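Local coordinates for glycosyl hydrolases family 31 family protein (Aspergillus niger, PDB 6DRU) that hydrolyses xyloglucan oligosaccharides as a family 31 alpha-xylosidase, releasing alpha-xylose from the glucose at their non-reducing end, at residues T1-G9 against R74-I82; I19-D27 against E53-Y64. All blocks are in the same frame, centred on the assembly; numbering follows the deposited sequence.

Contact 1. Residues T1-G9 against R74-I82; sequences TYFAPNSTG and RTLRNGNII. With NAG (2-acetamido-2-deoxy-beta-D-glucopyranose), chain L.
Phe3 and Arg77 meet because both side chains leave with CG opposite the backbone N and Arg77 then runs fully extended, which lays its guanidinium over one face of the phenyl ring. This is a flat cation-pi stack on a beta hairpin, whose type II' turn from Asn78 to Ile81 joins strands 74-78 and 81-85; the N-terminal segment runs alongside strand 74-78 in nearly the opposite direction, without regular structure. The planes differ by 2°, and Arg77 CZ lies 3.7 Å from the centroid of the Phe3 ring. Arg77 CD adds a CH-pi contact over the same ring. The guanidinium's rotation is fixed at its edge, where Arg77 NE donates in plane to Gly79 O at 3.0 Å.

Phe3, the centre of an inverse gamma turn, accepts at its carbonyl O from Gly79 N at 2.9 Å. Farther along, Pro5 CA makes a CA-H...O contact with Arg77 O, and Ser7 CB packs on Leu76 CD1 at 3.9 Å. Asn6 carries an N-linked NAG on ND2. At the other end Tyr2 OH donates to Asn78 OD1 at 2.6 Å, approaching from above the carbonyl plane, 51° out of it.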
# COMPACT_ATOMS: atom_id res chain seq x y z
N THR A 1 18.26 -50.78 1.75
CA THR A 1 17.31 -51.00 2.83
C THR A 1 16.69 -49.68 3.29
O THR A 1 16.27 -49.55 4.44
CB THR A 1 17.97 -51.69 4.04
OG1 THR A 1 18.98 -50.83 4.58
CG2 THR A 1 18.61 -53.01 3.61
N TYR A 2 16.63 -48.72 2.38
CA TYR A 2 16.04 -47.42 2.68
C TYR A 2 14.52 -47.52 2.68
O TYR A 2 13.92 -48.14 1.80
CB TYR A 2 16.49 -46.38 1.65
CG TYR A 2 15.88 -45.01 1.86
CD1 TYR A 2 16.39 -44.14 2.83
CD2 TYR A 2 14.81 -44.57 1.09
CE1 TYR A 2 15.84 -42.89 3.02
CE2 TYR A 2 14.25 -43.32 1.28
CZ TYR A 2 14.77 -42.49 2.25
OH TYR A 2 14.22 -41.24 2.44
N PHE A 3 13.90 -46.91 3.69
CA PHE A 3 12.44 -46.91 3.82
C PHE A 3 11.86 -45.92 2.81
O PHE A 3 11.56 -44.76 3.12
CB PHE A 3 12.03 -46.56 5.25
CG PHE A 3 10.63 -46.99 5.61
CD1 PHE A 3 9.53 -46.38 5.04
CD2 PHE A 3 10.42 -48.01 6.53
CE1 PHE A 3 8.25 -46.78 5.37
CE2 PHE A 3 9.14 -48.41 6.86
CZ PHE A 3 8.05 -47.79 6.28
N ALA A 4 11.71 -46.40 1.58
CA ALA A 4 11.17 -45.57 0.51
C ALA A 4 9.71 -45.21 0.79
O ALA A 4 9.00 -45.95 1.46
CB ALA A 4 11.28 -46.31 -0.83
N PRO A 5 9.25 -44.06 0.29
CA PRO A 5 7.87 -43.65 0.55
C PRO A 5 6.88 -44.37 -0.34
O PRO A 5 7.22 -44.87 -1.42
CB PRO A 5 7.89 -42.14 0.26
CG PRO A 5 9.28 -41.81 -0.23
CD PRO A 5 9.95 -43.10 -0.57
N ASN A 6 5.64 -44.41 0.13
CA ASN A 6 4.55 -45.05 -0.60
C ASN A 6 3.60 -44.05 -1.25
O ASN A 6 2.55 -44.44 -1.76
CB ASN A 6 3.76 -45.96 0.34
CG ASN A 6 3.05 -45.20 1.44
OD1 ASN A 6 3.44 -44.08 1.78
ND2 ASN A 6 2.01 -45.80 2.00
N SER A 7 3.95 -42.76 -1.23
CA SER A 7 3.12 -41.72 -1.80
C SER A 7 4.02 -40.64 -2.38
O SER A 7 5.02 -40.27 -1.77
CB SER A 7 2.17 -41.13 -0.75
OG SER A 7 1.38 -40.09 -1.29
N THR A 8 3.65 -40.14 -3.56
CA THR A 8 4.43 -39.08 -4.20
C THR A 8 4.16 -37.71 -3.60
O THR A 8 4.88 -36.76 -3.93
CB THR A 8 4.15 -39.05 -5.70
OG1 THR A 8 2.78 -38.68 -5.92
CG2 THR A 8 4.39 -40.42 -6.31
N GLY A 9 3.15 -37.58 -2.76
CA GLY A 9 2.83 -36.31 -2.14
C GLY A 9 1.38 -36.26 -1.72
O GLY A 9 0.54 -37.05 -2.16
N ARG A 74 -3.87 -37.92 8.55
CA ARG A 74 -3.15 -38.83 7.67
C ARG A 74 -1.70 -38.91 8.12
O ARG A 74 -1.23 -38.12 8.95
CB ARG A 74 -3.22 -38.39 6.20
CG ARG A 74 -4.60 -37.97 5.74
CD ARG A 74 -4.64 -37.72 4.24
NE ARG A 74 -5.94 -38.05 3.68
CZ ARG A 74 -6.22 -39.18 3.04
NH1 ARG A 74 -5.27 -40.10 2.88
NH2 ARG A 74 -7.44 -39.39 2.57
N THR A 75 -0.98 -39.87 7.55
CA THR A 75 0.42 -40.11 7.90
C THR A 75 1.19 -40.50 6.65
O THR A 75 0.71 -41.28 5.83
CB THR A 75 0.54 -41.21 8.97
OG1 THR A 75 -0.19 -40.83 10.14
CG2 THR A 75 2.00 -41.43 9.35
N LEU A 76 2.40 -39.95 6.52
CA LEU A 76 3.28 -40.25 5.40
C LEU A 76 4.70 -40.37 5.93
O LEU A 76 5.13 -39.56 6.77
CB LEU A 76 3.20 -39.17 4.32
CG LEU A 76 3.30 -39.62 2.85
CD1 LEU A 76 3.00 -38.45 1.92
CD2 LEU A 76 4.65 -40.24 2.52
N ARG A 77 5.43 -41.37 5.45
CA ARG A 77 6.78 -41.64 5.92
C ARG A 77 7.74 -41.70 4.73
O ARG A 77 7.43 -42.32 3.71
CB ARG A 77 6.86 -42.95 6.71
CG ARG A 77 8.27 -43.32 7.12
CD ARG A 77 8.31 -44.52 8.05
NE ARG A 77 9.68 -44.86 8.42
CZ ARG A 77 10.01 -45.83 9.26
NH1 ARG A 77 9.06 -46.56 9.84
NH2 ARG A 77 11.28 -46.07 9.53
N ASN A 78 8.89 -41.06 4.89
CA ASN A 78 9.97 -41.11 3.91
C ASN A 78 11.28 -41.20 4.68
O ASN A 78 11.66 -40.24 5.37
CB ASN A 78 9.95 -39.89 2.99
CG ASN A 78 11.17 -39.82 2.10
OD1 ASN A 78 11.75 -40.84 1.72
ND2 ASN A 78 11.59 -38.60 1.76
N GLY A 79 11.96 -42.33 4.58
CA GLY A 79 13.19 -42.50 5.34
C GLY A 79 12.88 -42.62 6.82
O GLY A 79 12.04 -43.42 7.24
N ASN A 80 13.56 -41.81 7.63
CA ASN A 80 13.36 -41.81 9.07
C ASN A 80 12.51 -40.64 9.55
O ASN A 80 12.36 -40.46 10.76
CB ASN A 80 14.71 -41.83 9.80
CG ASN A 80 15.60 -40.64 9.44
OD1 ASN A 80 15.12 -39.57 9.08
ND2 ASN A 80 16.91 -40.84 9.55
N ILE A 81 11.96 -39.85 8.63
CA ILE A 81 11.09 -38.74 8.98
C ILE A 81 9.65 -39.13 8.67
O ILE A 81 9.38 -39.82 7.67
CB ILE A 81 11.49 -37.44 8.24
CG1 ILE A 81 10.79 -36.23 8.85
CG2 ILE A 81 11.18 -37.52 6.76
CD1 ILE A 81 11.23 -34.91 8.26
N ILE A 82 8.73 -38.74 9.54
CA ILE A 82 7.31 -39.05 9.39
C ILE A 82 6.52 -37.76 9.50
O ILE A 82 6.79 -36.93 10.37
CB ILE A 82 6.84 -40.07 10.45
CG1 ILE A 82 7.42 -41.46 10.16
CG2 ILE A 82 5.32 -40.14 10.51
CD1 ILE A 82 6.87 -42.55 11.07
C1 NAG L . 1.20 -45.64 3.20
C2 NAG L . -0.28 -45.96 3.16
C3 NAG L . -1.03 -45.18 4.18
C4 NAG L . -0.40 -45.35 5.54
C5 NAG L . 1.07 -45.02 5.48
C6 NAG L . 1.71 -45.29 6.83
C7 NAG L . -0.83 -46.72 0.88
C8 NAG L . -1.38 -46.43 -0.50
N2 NAG L . -0.80 -45.69 1.86
O3 NAG L . -2.38 -45.59 4.17
O4 NAG L . -1.03 -44.48 6.46
O5 NAG L . 1.69 -45.83 4.50
O6 NAG L . 2.80 -44.42 7.02
O7 NAG L . -0.42 -47.83 1.15

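Contact 2. Residues I19-D27 against E53-Y64; sequences ILIQPFGYD and EGYEDTAHGMSY
Tyr26 lays one ring face against the backbone of Gly54: Gly54 CA makes a CH-pi contact 3.7 Å from the Tyr26 ring centroid, 15° off the ring normal. Beside it, Tyr55 CB touches Tyr26 CE1, while the Tyr55 ring turns its edge to Gly25 O. The phenol of Tyr55 crosses Pro23 obliquely, its OH 3.3 Å from Pro23 CB and only weakly bonded to Pro23 O. A water bridges this end, accepting from Tyr26 N and donating to Glu53 O.

Glu56 and His60 form the polar middle. The Glu56 chain bends at chi2 (96°), which brings its carboxylate within reach of His60 NE2, a donor to Glu56 OE2 at 3.1 Å. The bond lies in the imidazole plane but meets OE2 on its anti side and well out of the carboxylate plane, which helps fix the ring's rotation. One face of that imidazole is turned to Pro23 O, and His60 CD2 lies 3.4 Å from Phe24 CD1, the two rings inclined at 35°.

Gln22 extends beyond CG into the type II' turn from His60 to Ser63. Its NE2 is a double donor, to Gly61 O at 3.0 Å and to Ser63 O at 2.7 Å, both acceptors close to the amide plane. Next to it Leu20 crosses Met62 and Tyr64 at about right angles, CD2 touching Met62 CG and CD1 Tyr64 CB.

The contact thus folds the loop between strands 28-35 and 66-68 over strand 17-23, in the N-terminal beta-sheet region that precedes the family 31 TIM barrel in sequence. Arg32 of the adjoining strand 28-35 bonds both Gln22 OE1 and Gly61 O. On helix 228-239, Leu238 packs against Phe24, and Gln233 binds Glu53 OE2.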
# COMPACT_ATOMS: atom_id res chain seq x y z
N ILE A 19 -2.00 -26.75 0.40
CA ILE A 19 -0.72 -27.19 0.96
C ILE A 19 -0.31 -28.47 0.26
O ILE A 19 -1.05 -29.46 0.29
CB ILE A 19 -0.78 -27.39 2.48
CG1 ILE A 19 -1.28 -26.13 3.19
CG2 ILE A 19 0.58 -27.80 3.01
CD1 ILE A 19 -2.76 -26.15 3.51
N LEU A 20 0.87 -28.45 -0.36
CA LEU A 20 1.40 -29.60 -1.09
C LEU A 20 2.66 -30.09 -0.37
O LEU A 20 3.70 -29.43 -0.41
CB LEU A 20 1.71 -29.23 -2.54
CG LEU A 20 2.40 -30.31 -3.39
CD1 LEU A 20 1.50 -31.53 -3.53
CD2 LEU A 20 2.78 -29.75 -4.75
N ILE A 21 2.55 -31.24 0.29
CA ILE A 21 3.66 -31.85 1.01
C ILE A 21 4.14 -33.05 0.20
O ILE A 21 3.36 -33.95 -0.11
CB ILE A 21 3.25 -32.28 2.43
CG1 ILE A 21 2.49 -31.15 3.12
CG2 ILE A 21 4.47 -32.67 3.24
CD1 ILE A 21 1.16 -31.58 3.70
N GLN A 22 5.43 -33.06 -0.13
CA GLN A 22 6.01 -34.15 -0.91
C GLN A 22 7.26 -34.68 -0.23
O GLN A 22 8.03 -33.91 0.36
CB GLN A 22 6.38 -33.68 -2.33
CG GLN A 22 5.28 -32.90 -3.03
CD GLN A 22 5.78 -32.23 -4.29
OE1 GLN A 22 6.58 -31.29 -4.24
NE2 GLN A 22 5.32 -32.70 -5.44
N PRO A 23 7.49 -35.99 -0.29
CA PRO A 23 8.80 -36.51 0.11
C PRO A 23 9.88 -35.97 -0.82
O PRO A 23 9.69 -35.90 -2.04
CB PRO A 23 8.64 -38.03 -0.03
CG PRO A 23 7.52 -38.21 -1.00
CD PRO A 23 6.59 -37.06 -0.75
N PHE A 24 11.00 -35.57 -0.24
CA PHE A 24 12.04 -34.87 -0.99
C PHE A 24 13.40 -35.31 -0.47
O PHE A 24 13.79 -34.95 0.65
CB PHE A 24 11.87 -33.36 -0.87
CG PHE A 24 12.26 -32.61 -2.11
CD1 PHE A 24 11.41 -32.54 -3.19
CD2 PHE A 24 13.48 -31.97 -2.18
CE1 PHE A 24 11.76 -31.85 -4.33
CE2 PHE A 24 13.85 -31.28 -3.32
CZ PHE A 24 12.99 -31.22 -4.40
N GLY A 25 14.13 -36.07 -1.28
CA GLY A 25 15.43 -36.57 -0.88
C GLY A 25 15.34 -37.58 0.26
O GLY A 25 14.27 -38.04 0.66
N TYR A 26 16.51 -37.92 0.78
CA TYR A 26 16.60 -38.84 1.90
C TYR A 26 16.11 -38.16 3.17
O TYR A 26 16.62 -37.10 3.55
CB TYR A 26 18.03 -39.34 2.08
CG TYR A 26 18.50 -40.30 1.00
CD1 TYR A 26 17.69 -41.34 0.58
CD2 TYR A 26 19.75 -40.16 0.42
CE1 TYR A 26 18.12 -42.22 -0.40
CE2 TYR A 26 20.19 -41.03 -0.55
CZ TYR A 26 19.37 -42.06 -0.96
OH TYR A 26 19.79 -42.93 -1.94
N ASP A 27 15.13 -38.77 3.83
CA ASP A 27 14.64 -38.33 5.14
C ASP A 27 14.18 -36.87 5.11
O ASP A 27 14.41 -36.12 6.06
CB ASP A 27 15.71 -38.52 6.22
CG ASP A 27 16.52 -39.80 6.02
OD1 ASP A 27 15.94 -40.90 6.15
OD2 ASP A 27 17.73 -39.69 5.75
N GLU A 53 21.24 -35.90 -4.63
CA GLU A 53 21.43 -37.25 -4.12
C GLU A 53 20.20 -37.62 -3.30
O GLU A 53 19.83 -36.88 -2.38
CB GLU A 53 22.71 -37.32 -3.29
CG GLU A 53 22.75 -38.38 -2.21
CD GLU A 53 23.99 -38.23 -1.35
OE1 GLU A 53 25.08 -38.01 -1.92
OE2 GLU A 53 23.88 -38.33 -0.11
N GLY A 54 19.57 -38.73 -3.64
CA GLY A 54 18.35 -39.13 -2.96
C GLY A 54 17.78 -40.39 -3.56
O GLY A 54 18.37 -41.00 -4.46
N TYR A 55 16.62 -40.78 -3.05
CA TYR A 55 15.94 -42.00 -3.47
C TYR A 55 15.27 -41.87 -4.83
O TYR A 55 14.86 -42.89 -5.40
CB TYR A 55 14.89 -42.41 -2.44
CG TYR A 55 13.63 -41.57 -2.50
CD1 TYR A 55 13.57 -40.33 -1.87
CD2 TYR A 55 12.51 -42.00 -3.19
CE1 TYR A 55 12.43 -39.55 -1.93
CE2 TYR A 55 11.36 -41.23 -3.26
CZ TYR A 55 11.33 -40.01 -2.63
OH TYR A 55 10.19 -39.25 -2.69
N GLU A 56 15.13 -40.65 -5.36
CA GLU A 56 14.29 -40.43 -6.52
C GLU A 56 15.01 -40.78 -7.82
O GLU A 56 16.24 -40.76 -7.90
CB GLU A 56 13.81 -38.98 -6.58
CG GLU A 56 13.29 -38.45 -5.26
CD GLU A 56 14.35 -37.69 -4.48
OE1 GLU A 56 15.55 -37.85 -4.79
OE2 GLU A 56 13.98 -36.93 -3.56
N ASP A 57 14.22 -41.09 -8.84
CA ASP A 57 14.71 -41.28 -10.20
C ASP A 57 14.51 -40.05 -11.07
O ASP A 57 15.33 -39.80 -11.96
CB ASP A 57 14.01 -42.47 -10.85
CG ASP A 57 14.26 -43.77 -10.12
OD1 ASP A 57 13.28 -44.52 -9.88
OD2 ASP A 57 15.42 -44.03 -9.73
N THR A 58 13.45 -39.28 -10.83
CA THR A 58 13.15 -38.09 -11.61
C THR A 58 12.63 -37.00 -10.68
O THR A 58 12.42 -37.22 -9.49
CB THR A 58 12.13 -38.39 -12.72
OG1 THR A 58 11.80 -37.18 -13.41
CG2 THR A 58 10.86 -38.99 -12.12
N ALA A 59 12.41 -35.82 -11.26
CA ALA A 59 11.98 -34.67 -10.48
C ALA A 59 10.54 -34.85 -10.00
O ALA A 59 9.72 -35.51 -10.65
CB ALA A 59 12.10 -33.39 -11.30
N HIS A 60 10.24 -34.25 -8.85
CA HIS A 60 8.89 -34.34 -8.30
C HIS A 60 7.94 -33.37 -9.00
O HIS A 60 6.83 -33.75 -9.38
CB HIS A 60 8.90 -34.05 -6.80
CG HIS A 60 9.72 -35.01 -6.00
ND1 HIS A 60 9.21 -36.20 -5.52
CD2 HIS A 60 11.00 -34.95 -5.57
CE1 HIS A 60 10.15 -36.84 -4.85
NE2 HIS A 60 11.25 -36.09 -4.86
N GLY A 61 8.35 -32.12 -9.17
CA GLY A 61 7.44 -31.13 -9.69
C GLY A 61 6.29 -30.90 -8.73
O GLY A 61 6.46 -30.88 -7.51
N MET A 62 5.09 -30.75 -9.29
CA MET A 62 3.88 -30.58 -8.50
C MET A 62 3.14 -31.89 -8.26
O MET A 62 1.96 -31.87 -7.87
CB MET A 62 2.95 -29.57 -9.20
CG MET A 62 2.43 -28.47 -8.30
SD MET A 62 3.69 -27.24 -7.90
CE MET A 62 4.10 -26.64 -9.54
N SER A 63 3.79 -33.03 -8.48
CA SER A 63 3.10 -34.31 -8.45
C SER A 63 2.71 -34.71 -7.04
O SER A 63 3.44 -34.46 -6.07
CB SER A 63 3.98 -35.39 -9.08
OG SER A 63 5.09 -35.69 -8.25
N TYR A 64 1.55 -35.34 -6.91
CA TYR A 64 1.07 -35.84 -5.64
C TYR A 64 0.19 -37.06 -5.88
O TYR A 64 -0.30 -37.29 -6.99
CB TYR A 64 0.30 -34.77 -4.85
CG TYR A 64 -0.90 -34.21 -5.58
CD1 TYR A 64 -0.77 -33.14 -6.46
CD2 TYR A 64 -2.17 -34.75 -5.39
CE1 TYR A 64 -1.86 -32.62 -7.13
CE2 TYR A 64 -3.27 -34.24 -6.06
CZ TYR A 64 -3.11 -33.18 -6.93
OH TYR A 64 -4.20 -32.67 -7.59
O HOH W 1 18.58 -36.78 0.12

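In the fold
Contacts 1 and 2 lie on the same side of the chain's centre, about 10 Å apart between centres, and both are partly buried, away from the annotated sites. Contact 1 sits farther out, about 32 Å from that centre against 27 Å; it is marked by a cation-pi stack near the surface, at the edge of a four-stranded sheet, and carries the glycan on Asn6. Contact 2 belongs to strand 17-23 of the eight-stranded sheet, where buried Gln22 bonds two backbone carbonyls and a Glu56-His60 pair packs beside the strand. They meet directly: Asn80 N probably bonds Asp27 OD1, and Asn78 ND2 Gly25 O. Tyr2 also reaches Tyr26, ring edge to face, linking segment 1-9 to contact 2.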